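Local atomic coordinates of 6-aminohexanoate-dimer hydrolase (Bacillus anthracis, PDB entry 4GB7), a protein that probably hydrolyses amide bonds such as that of the 6-aminohexanoate dimer, as a member of the serine beta-lactamase superfamily. Residues Ile66-Arg78 with Ala270-Glu284. Sequence-based numbering, arbitrary orientation.
Sequences INDVKNNPDQIAR and AENVSERIWSQIGME
V69 lays its two methyls on helix 270-278. CG1, anti to the backbone N (chi1 175°), reaches CG1 of V273 at 3.7 Å and CB of W278 at 3.6 Å, while CG2 lies against CB of A270. A beta-branched residue suits this buried place because its two methyls meet different residues of the helix, and the small A270 lets the strand ride close, its CB 3.4 Å from O of D68. At the edge of the apolar patch the short side chain of S274 brings OG to K70 O, donating at 2.7 Å and tilted 17° from the carbonyl plane. Strand 66-69 is an edge strand of a small antiparallel sheet in this beta-lactamase-family protein; the loop after helix 270-278 leads into strand 287-290, its neighbour. Beyond strand and helix, where both chains run as loops, packing gives way to polar links and water. N71 sends ND2 almost straight (173°) to M283 O at 3.0 Å, though from above the carbonyl plane, and the same nitrogen donates to a water bound to E284 O. Another water bridges N72 ND2 and S279 O. G282 has no side chain to meet A77 CB, and its positive phi also suits glycine; A77 N donates to G282 O at 3.0 Å, beside the exposed I76, whose CG2 rests on CG of E284.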
ATOM      1  N   ILE A  66      14.619   9.909   3.468  1.00 18.64           N
ATOM      2  CA  ILE A  66      13.308  10.134   2.830  1.00 19.64           C
ATOM      3  C   ILE A  66      13.394  11.121   1.674  1.00 21.26           C
ATOM      4  O   ILE A  66      14.292  11.971   1.615  1.00 21.72           O
ATOM      5  CB  ILE A  66      12.244  10.615   3.811  1.00 19.87           C
ATOM      6  CG1 ILE A  66      12.527  12.027   4.343  1.00 22.83           C
ATOM      7  CG2 ILE A  66      12.092   9.625   4.953  1.00 17.56           C
ATOM      8  CD1 ILE A  66      11.313  12.732   4.936  1.00 24.29           C
ATOM      9  N   ASN A  67      12.446  10.983   0.750  1.00 21.61           N
ATOM     10  CA  ASN A  67      12.150  11.973  -0.251  1.00 20.49           C
ATOM     11  C   ASN A  67      10.745  12.461  -0.019  1.00 17.64           C
ATOM     12  O   ASN A  67       9.794  11.658   0.030  1.00 16.80           O
ATOM     13  CB  ASN A  67      12.160  11.378  -1.653  1.00 20.62           C
ATOM     14  CG  ASN A  67      13.512  10.984  -2.116  1.00 20.10           C
ATOM     15  OD1 ASN A  67      14.520  11.318  -1.506  1.00 20.03           O
ATOM     16  ND2 ASN A  67      13.555  10.297  -3.269  1.00 19.63           N
ATOM     17  N   ASP A  68      10.609  13.765   0.122  1.00 21.25           N
ATOM     18  CA  ASP A  68       9.295  14.355   0.357  1.00 20.57           C
ATOM     19  C   ASP A  68       8.370  14.236  -0.851  1.00 18.98           C
ATOM     20  O   ASP A  68       8.811  14.412  -2.018  1.00 18.92           O
ATOM     21  CB  ASP A  68       9.424  15.825   0.729  1.00 23.41           C
ATOM     22  CG  ASP A  68       9.943  16.060   2.111  1.00 30.63           C
ATOM     23  OD1 ASP A  68       9.822  15.221   3.020  1.00 31.01           O
ATOM     24  OD2 ASP A  68      10.453  17.185   2.282  1.00 38.38           O
ATOM     25  N   VAL A  69       7.086  14.011  -0.569  1.00 21.10           N
ATOM     26  CA  VAL A  69       6.002  14.048  -1.561  1.00 19.03           C
ATOM     27  C   VAL A  69       5.098  15.219  -1.190  1.00 18.58           C
ATOM     28  O   VAL A  69       4.301  15.143  -0.279  1.00 20.21           O
ATOM     29  CB  VAL A  69       5.226  12.730  -1.544  1.00 17.72           C
ATOM     30  CG1 VAL A  69       4.009  12.770  -2.473  1.00 18.59           C
ATOM     31  CG2 VAL A  69       6.182  11.575  -1.808  1.00 19.33           C
ATOM     32  N   LYS A  70       5.266  16.326  -1.890  1.00 19.94           N
ATOM     33  CA  LYS A  70       4.630  17.583  -1.500  1.00 19.98           C
ATOM     34  C   LYS A  70       3.153  17.658  -1.847  1.00 17.58           C
ATOM     35  O   LYS A  70       2.726  17.263  -2.953  1.00 19.33           O
ATOM     36  CB  LYS A  70       5.340  18.766  -2.156  1.00 19.84           C
ATOM     37  CG  LYS A  70       6.729  19.033  -1.612  1.00 26.80           C
ATOM     38  CD  LYS A  70       7.356  20.278  -2.206  1.00 30.60           C
ATOM     39  CE  LYS A  70       7.779  20.131  -3.670  1.00 46.35           C
ATOM     40  NZ  LYS A  70       8.172  21.428  -4.339  1.00 49.73           N
ATOM     41  N   ASN A  71       2.371  18.203  -0.923  1.00 18.69           N
ATOM     42  CA  ASN A  71       1.004  18.618  -1.261  1.00 18.15           C
ATOM     43  C   ASN A  71       1.049  20.025  -1.875  1.00 19.63           C
ATOM     44  O   ASN A  71       2.137  20.500  -2.223  1.00 22.62           O
ATOM     45  CB  ASN A  71       0.087  18.588  -0.037  1.00 18.10           C
ATOM     46  CG  ASN A  71       0.340  19.730   0.913  1.00 19.74           C
ATOM     47  OD1 ASN A  71       1.443  20.230   0.992  1.00 20.85           O
ATOM     48  ND2 ASN A  71      -0.668  20.081   1.705  1.00 20.87           N
ATOM     49  N   ASN A  72      -0.132  20.632  -2.062  1.00 21.79           N
ATOM     50  CA  ASN A  72      -0.268  22.069  -2.338  1.00 22.94           C
ATOM     51  C   ASN A  72      -0.863  22.778  -1.144  1.00 21.95           C
ATOM     52  O   ASN A  72      -2.094  22.753  -0.948  1.00 22.76           O
ATOM     53  CB  ASN A  72      -1.134  22.336  -3.538  1.00 24.70           C
ATOM     54  CG  ASN A  72      -1.144  23.815  -3.922  1.00 25.65           C
ATOM     55  OD1 ASN A  72      -0.817  24.703  -3.100  1.00 26.63           O
ATOM     56  ND2 ASN A  72      -1.446  24.084  -5.163  1.00 26.53           N
ATOM     57  N   PRO A  73      -0.013  23.450  -0.368  1.00 22.51           N
ATOM     58  CA  PRO A  73      -0.551  24.052   0.862  1.00 24.03           C
ATOM     59  C   PRO A  73      -1.621  25.127   0.656  1.00 21.85           C
ATOM     60  O   PRO A  73      -2.337  25.448   1.604  1.00 23.62           O
ATOM     61  CB  PRO A  73       0.672  24.653   1.533  1.00 32.55           C
ATOM     62  CG  PRO A  73       1.820  23.912   0.986  1.00 32.09           C
ATOM     63  CD  PRO A  73       1.454  23.517  -0.411  1.00 28.57           C
ATOM     64  N   ASP A  74      -1.673  25.708  -0.548  1.00 25.36           N
ATOM     65  CA  ASP A  74      -2.619  26.743  -0.870  1.00 25.70           C
ATOM     66  C   ASP A  74      -3.928  26.207  -1.394  1.00 24.52           C
ATOM     67  O   ASP A  74      -4.856  26.983  -1.610  1.00 27.70           O
ATOM     68  CB  ASP A  74      -1.968  27.690  -1.865  1.00 30.03           C
ATOM     69  CG  ASP A  74      -0.766  28.393  -1.262  1.00 34.70           C
ATOM     70  OD1 ASP A  74      -0.831  28.815  -0.090  1.00 41.57           O
ATOM     71  OD2 ASP A  74       0.245  28.506  -1.939  1.00 43.88           O
ATOM     72  N   GLN A  75      -4.012  24.881  -1.587  1.00 23.62           N
ATOM     73  CA  GLN A  75      -5.212  24.245  -2.135  1.00 22.08           C
ATOM     74  C   GLN A  75      -5.582  23.005  -1.327  1.00 21.93           C
ATOM     75  O   GLN A  75      -5.801  21.943  -1.878  1.00 29.25           O
ATOM     76  CB  GLN A  75      -5.025  23.872  -3.609  1.00 24.76           C
ATOM     77  CG  GLN A  75      -4.872  25.068  -4.548  1.00 29.03           C
ATOM     78  CD  GLN A  75      -6.185  25.802  -4.789  1.00 39.59           C
ATOM     79  OE1 GLN A  75      -7.260  25.196  -4.885  1.00 47.24           O
ATOM     80  NE2 GLN A  75      -6.098  27.119  -4.913  1.00 43.46           N
ATOM     81  N   ILE A  76      -5.659  23.151  -0.016  1.00 20.51           N
ATOM     82  CA  ILE A  76      -6.148  22.068   0.833  1.00 18.42           C
ATOM     83  C   ILE A  76      -7.664  22.101   0.776  1.00 19.19           C
ATOM     84  O   ILE A  76      -8.247  23.191   0.684  1.00 23.46           O
ATOM     85  CB  ILE A  76      -5.684  22.273   2.273  1.00 19.63           C
ATOM     86  CG1 ILE A  76      -4.140  22.343   2.357  1.00 22.16           C
ATOM     87  CG2 ILE A  76      -6.286  21.222   3.250  1.00 18.81           C
ATOM     88  CD1 ILE A  76      -3.643  22.718   3.750  1.00 22.87           C
ATOM     89  N   ALA A  77      -8.300  20.930   0.810  1.00 17.55           N
ATOM     90  CA  ALA A  77      -9.784  20.829   0.802  1.00 17.36           C
ATOM     91  C   ALA A  77     -10.158  20.089   2.078  1.00 18.13           C
ATOM     92  O   ALA A  77      -9.807  18.914   2.278  1.00 19.08           O
ATOM     93  CB  ALA A  77     -10.267  20.080  -0.410  1.00 22.63           C
ATOM     94  N   ARG A  78     -10.771  20.823   2.987  1.00 17.78           N
ATOM     95  CA  ARG A  78     -11.279  20.267   4.221  1.00 19.39           C
ATOM     96  C   ARG A  78     -12.285  19.168   3.908  1.00 21.53           C
ATOM     97  O   ARG A  78     -13.166  19.349   3.085  1.00 22.34           O
ATOM     98  CB  ARG A  78     -11.960  21.346   5.036  1.00 21.76           C
ATOM     99  CG  ARG A  78     -12.448  20.860   6.394  1.00 26.04           C
ATOM    100  CD  ARG A  78     -13.307  21.910   7.118  1.00 22.32           C
ATOM    101  NE  ARG A  78     -14.646  21.775   6.596  1.00 25.74           N
ATOM    102  CZ  ARG A  78     -15.677  21.155   7.156  1.00 21.41           C
ATOM    103  NH1 ARG A  78     -15.660  20.722   8.385  1.00 27.81           N
ATOM    104  NH2 ARG A  78     -16.802  21.072   6.479  1.00 26.30           N
ATOM    105  N   ALA A 270       8.932  10.229  -5.955  1.00 18.21           N
ATOM    106  CA  ALA A 270       8.311  11.168  -5.048  1.00 17.52           C
ATOM    107  C   ALA A 270       7.791  12.372  -5.824  1.00 19.80           C
ATOM    108  O   ALA A 270       6.681  12.816  -5.587  1.00 21.72           O
ATOM    109  CB  ALA A 270       9.239  11.600  -3.916  1.00 20.11           C
ATOM    110  N   GLU A 271       8.568  12.858  -6.787  1.00 19.08           N
ATOM    111  CA  GLU A 271       8.153  14.020  -7.588  1.00 20.26           C
ATOM    112  C   GLU A 271       6.972  13.689  -8.481  1.00 20.62           C
ATOM    113  O   GLU A 271       6.036  14.501  -8.626  1.00 21.47           O
ATOM    114  CB  GLU A 271       9.321  14.521  -8.411  1.00 22.51           C
ATOM    115  CG  GLU A 271      10.345  15.246  -7.568  1.00 28.04           C
ATOM    116  CD  GLU A 271      11.751  15.364  -8.193  1.00 35.51           C
ATOM    117  OE1 GLU A 271      12.114  14.778  -9.286  1.00 34.96           O
ATOM    118  OE2 GLU A 271      12.537  16.082  -7.550  1.00 40.69           O
ATOM    119  N   ASN A 272       6.999  12.488  -9.075  1.00 18.70           N
ATOM    120  CA  ASN A 272       5.878  11.998  -9.854  1.00 20.91           C
ATOM    121  C   ASN A 272       4.612  11.906  -9.021  1.00 18.20           C
ATOM    122  O   ASN A 272       3.541  12.345  -9.445  1.00 17.82           O
ATOM    123  CB  ASN A 272       6.213  10.646 -10.523  1.00 19.89           C
ATOM    124  CG  ASN A 272       6.918  10.811 -11.847  1.00 20.96           C
ATOM    125  OD1 ASN A 272       6.246  11.140 -12.825  1.00 23.12           O
ATOM    126  ND2 ASN A 272       8.252  10.586 -11.902  1.00 20.38           N
ATOM    127  N   VAL A 273       4.696  11.311  -7.837  1.00 18.43           N
ATOM    128  CA  VAL A 273       3.511  11.171  -7.036  1.00 19.95           C
ATOM    129  C   VAL A 273       2.988  12.536  -6.612  1.00 17.42           C
ATOM    130  O   VAL A 273       1.764  12.777  -6.610  1.00 18.04           O
ATOM    131  CB  VAL A 273       3.744  10.250  -5.798  1.00 18.10           C
ATOM    132  CG1 VAL A 273       2.538  10.304  -4.853  1.00 18.77           C
ATOM    133  CG2 VAL A 273       4.047   8.831  -6.239  1.00 17.05           C
ATOM    134  N   SER A 274       3.890  13.443  -6.270  1.00 16.97           N
ATOM    135  CA  SER A 274       3.501  14.815  -5.901  1.00 18.34           C
ATOM    136  C   SER A 274       2.837  15.568  -7.042  1.00 17.76           C
ATOM    137  O   SER A 274       1.754  16.096  -6.895  1.00 20.29           O
ATOM    138  CB  SER A 274       4.712  15.643  -5.421  1.00 19.94           C
ATOM    139  OG  SER A 274       4.306  16.975  -5.101  1.00 21.35           O
ATOM    140  N   GLU A 275       3.474  15.573  -8.203  1.00 17.89           N
ATOM    141  CA  GLU A 275       2.951  16.342  -9.324  1.00 20.11           C
ATOM    142  C   GLU A 275       1.617  15.782  -9.844  1.00 19.46           C
ATOM    143  O   GLU A 275       0.672  16.490 -10.191  1.00 20.90           O
ATOM    144  CB  GLU A 275       4.002  16.374 -10.438  1.00 21.00           C
ATOM    145  CG  GLU A 275       5.201  17.232 -10.057  1.00 26.32           C
ATOM    146  CD  GLU A 275       6.292  17.289 -11.087  1.00 29.90           C
ATOM    147  OE1 GLU A 275       6.121  16.759 -12.176  1.00 33.66           O
ATOM    148  OE2 GLU A 275       7.309  17.928 -10.814  1.00 43.20           O
ATOM    149  N   ARG A 276       1.529  14.462  -9.885  1.00 20.68           N
ATOM    150  CA  ARG A 276       0.375  13.819 -10.494  1.00 17.97           C
ATOM    151  C   ARG A 276      -0.810  13.634  -9.559  1.00 18.10           C
ATOM    152  O   ARG A 276      -1.962  13.544 -10.020  1.00 19.62           O
ATOM    153  CB  ARG A 276       0.802  12.488 -11.076  1.00 20.27           C
ATOM    154  CG  ARG A 276       1.735  12.607 -12.263  1.00 19.73           C
ATOM    155  CD  ARG A 276       2.428  11.295 -12.570  1.00 23.13           C
ATOM    156  NE  ARG A 276       3.248  11.402 -13.780  1.00 23.37           N
ATOM    157  CZ  ARG A 276       2.782  11.276 -15.027  1.00 28.54           C
ATOM    158  NH1 ARG A 276       1.495  10.968 -15.274  1.00 27.04           N
ATOM    159  NH2 ARG A 276       3.622  11.418 -16.054  1.00 34.80           N
ATOM    160  N   ILE A 277      -0.556  13.495  -8.264  1.00 18.74           N
ATOM    161  CA  ILE A 277      -1.597  13.093  -7.338  1.00 17.84           C
ATOM    162  C   ILE A 277      -1.609  13.983  -6.093  1.00 16.72           C
ATOM    163  O   ILE A 277      -2.650  14.579  -5.777  1.00 17.46           O
ATOM    164  CB  ILE A 277      -1.485  11.598  -6.896  1.00 15.46           C
ATOM    165  CG1 ILE A 277      -1.572  10.687  -8.114  1.00 18.57           C
ATOM    166  CG2 ILE A 277      -2.456  11.297  -5.734  1.00 20.17           C
ATOM    167  CD1 ILE A 277      -1.222   9.230  -7.836  1.00 20.68           C
ATOM    168  N   TRP A 278      -0.489  14.056  -5.397  1.00 17.06           N
ATOM    169  CA  TRP A 278      -0.474  14.601  -4.004  1.00 16.46           C
ATOM    170  C   TRP A 278      -0.750  16.100  -3.951  1.00 18.40           C
ATOM    171  O   TRP A 278      -1.136  16.632  -2.927  1.00 18.46           O
ATOM    172  CB  TRP A 278       0.849  14.274  -3.242  1.00 14.36           C
ATOM    173  CG  TRP A 278       0.552  13.928  -1.815  1.00 13.46           C
ATOM    174  CD1 TRP A 278       0.548  14.760  -0.715  1.00 16.99           C
ATOM    175  CD2 TRP A 278       0.113  12.634  -1.346  1.00 15.08           C
ATOM    176  NE1 TRP A 278       0.155  14.071   0.408  1.00 17.07           N
ATOM    177  CE2 TRP A 278      -0.162  12.781   0.077  1.00 16.26           C
ATOM    178  CE3 TRP A 278      -0.089  11.399  -1.952  1.00 17.69           C
ATOM    179  CZ2 TRP A 278      -0.579  11.702   0.848  1.00 20.05           C
ATOM    180  CZ3 TRP A 278      -0.533  10.332  -1.173  1.00 17.87           C
ATOM    181  CH2 TRP A 278      -0.742  10.469   0.187  1.00 18.11           C
ATOM    182  N   SER A 279      -0.464  16.792  -5.039  1.00 16.53           N
ATOM    183  CA  SER A 279      -0.671  18.221  -5.147  1.00 21.29           C
ATOM    184  C   SER A 279      -2.032  18.545  -5.780  1.00 19.17           C
ATOM    185  O   SER A 279      -2.362  19.711  -5.877  1.00 25.47           O
ATOM    186  CB  SER A 279       0.418  18.863  -5.990  1.00 21.55           C
ATOM    187  OG  SER A 279       0.362  18.447  -7.329  1.00 20.72           O
ATOM    188  N   GLN A 280      -2.790  17.521  -6.211  1.00 19.63           N
ATOM    189  CA  GLN A 280      -3.958  17.697  -7.074  1.00 21.03           C
ATOM    190  C   GLN A 280      -5.291  17.420  -6.442  1.00 18.95           C
ATOM    191  O   GLN A 280      -6.301  17.721  -7.059  1.00 21.93           O
ATOM    192  CB  GLN A 280      -3.837  16.763  -8.284  1.00 23.15           C
ATOM    193  CG  GLN A 280      -2.530  16.960  -9.052  1.00 23.45           C
ATOM    194  CD  GLN A 280      -2.592  18.206  -9.837  1.00 26.44           C
ATOM    195  OE1 GLN A 280      -3.468  18.348 -10.691  1.00 32.70           O
ATOM    196  NE2 GLN A 280      -1.669  19.135  -9.568  1.00 26.80           N
ATOM    197  N   ILE A 281      -5.341  16.871  -5.218  1.00 19.11           N
ATOM    198  CA  ILE A 281      -6.653  16.471  -4.658  1.00 19.11           C
ATOM    199  C   ILE A 281      -6.911  16.977  -3.236  1.00 18.14           C
ATOM    200  O   ILE A 281      -7.595  16.314  -2.439  1.00 20.23           O
ATOM    201  CB  ILE A 281      -6.941  14.943  -4.792  1.00 18.73           C
ATOM    202  CG1 ILE A 281      -5.946  14.092  -3.949  1.00 18.67           C
ATOM    203  CG2 ILE A 281      -6.835  14.505  -6.278  1.00 19.96           C
ATOM    204  CD1 ILE A 281      -6.305  12.613  -3.918  1.00 21.57           C
ATOM    205  N   GLY A 282      -6.336  18.146  -2.928  1.00 20.18           N
ATOM    206  CA  GLY A 282      -6.649  18.862  -1.676  1.00 19.34           C
ATOM    207  C   GLY A 282      -6.059  18.237  -0.432  1.00 18.91           C
ATOM    208  O   GLY A 282      -6.566  18.475   0.692  1.00 19.00           O
HETATM  209  N   MSE A 283      -4.970  17.492  -0.593  1.00 18.60           N
HETATM  210  CA  MSE A 283      -4.277  16.842   0.557  1.00 18.07           C
HETATM  211  C   MSE A 283      -3.853  17.879   1.606  1.00 17.86           C
HETATM  212  O   MSE A 283      -3.395  18.967   1.270  1.00 18.80           O
HETATM  213  CB  MSE A 283      -3.000  16.179   0.099  1.00 16.79           C
HETATM  214  CG  MSE A 283      -3.178  15.102  -1.001  1.00 19.64           C
HETATM  215 SE   MSE A 283      -4.344  13.666  -0.333  0.70 18.47          SE
HETATM  216  CE  MSE A 283      -3.599  12.317  -1.502  1.00 17.88           C
ATOM    217  N   GLU A 284      -4.015  17.509   2.868  1.00 17.77           N
ATOM    218  CA  GLU A 284      -3.701  18.371   3.972  1.00 17.56           C
ATOM    219  C   GLU A 284      -2.214  18.495   4.299  1.00 17.64           C
ATOM    220  O   GLU A 284      -1.798  19.525   4.859  1.00 20.99           O
ATOM    221  CB  GLU A 284      -4.389  17.814   5.227  1.00 17.25           C
ATOM    222  CG  GLU A 284      -5.855  18.032   5.328  1.00 20.67           C
ATOM    223  CD  GLU A 284      -6.366  17.352   6.590  1.00 20.07           C
ATOM    224  OE1 GLU A 284      -6.229  17.934   7.700  1.00 21.95           O
ATOM    225  OE2 GLU A 284      -6.885  16.244   6.466  1.00 20.57           O
TER
HETATM  226  O   HOH W   1      -0.132  21.840   4.067  1.00 25.74           O
HETATM  227  O   HOH W   2      -2.959  20.057  -1.118  1.00 23.39           O
HETATM  228  O   HOH W   3      -1.854  21.936  -7.170  1.00 32.24           O
HETATM  229  O   HOH W   4      -4.939  20.373  -4.318  1.00 28.43           O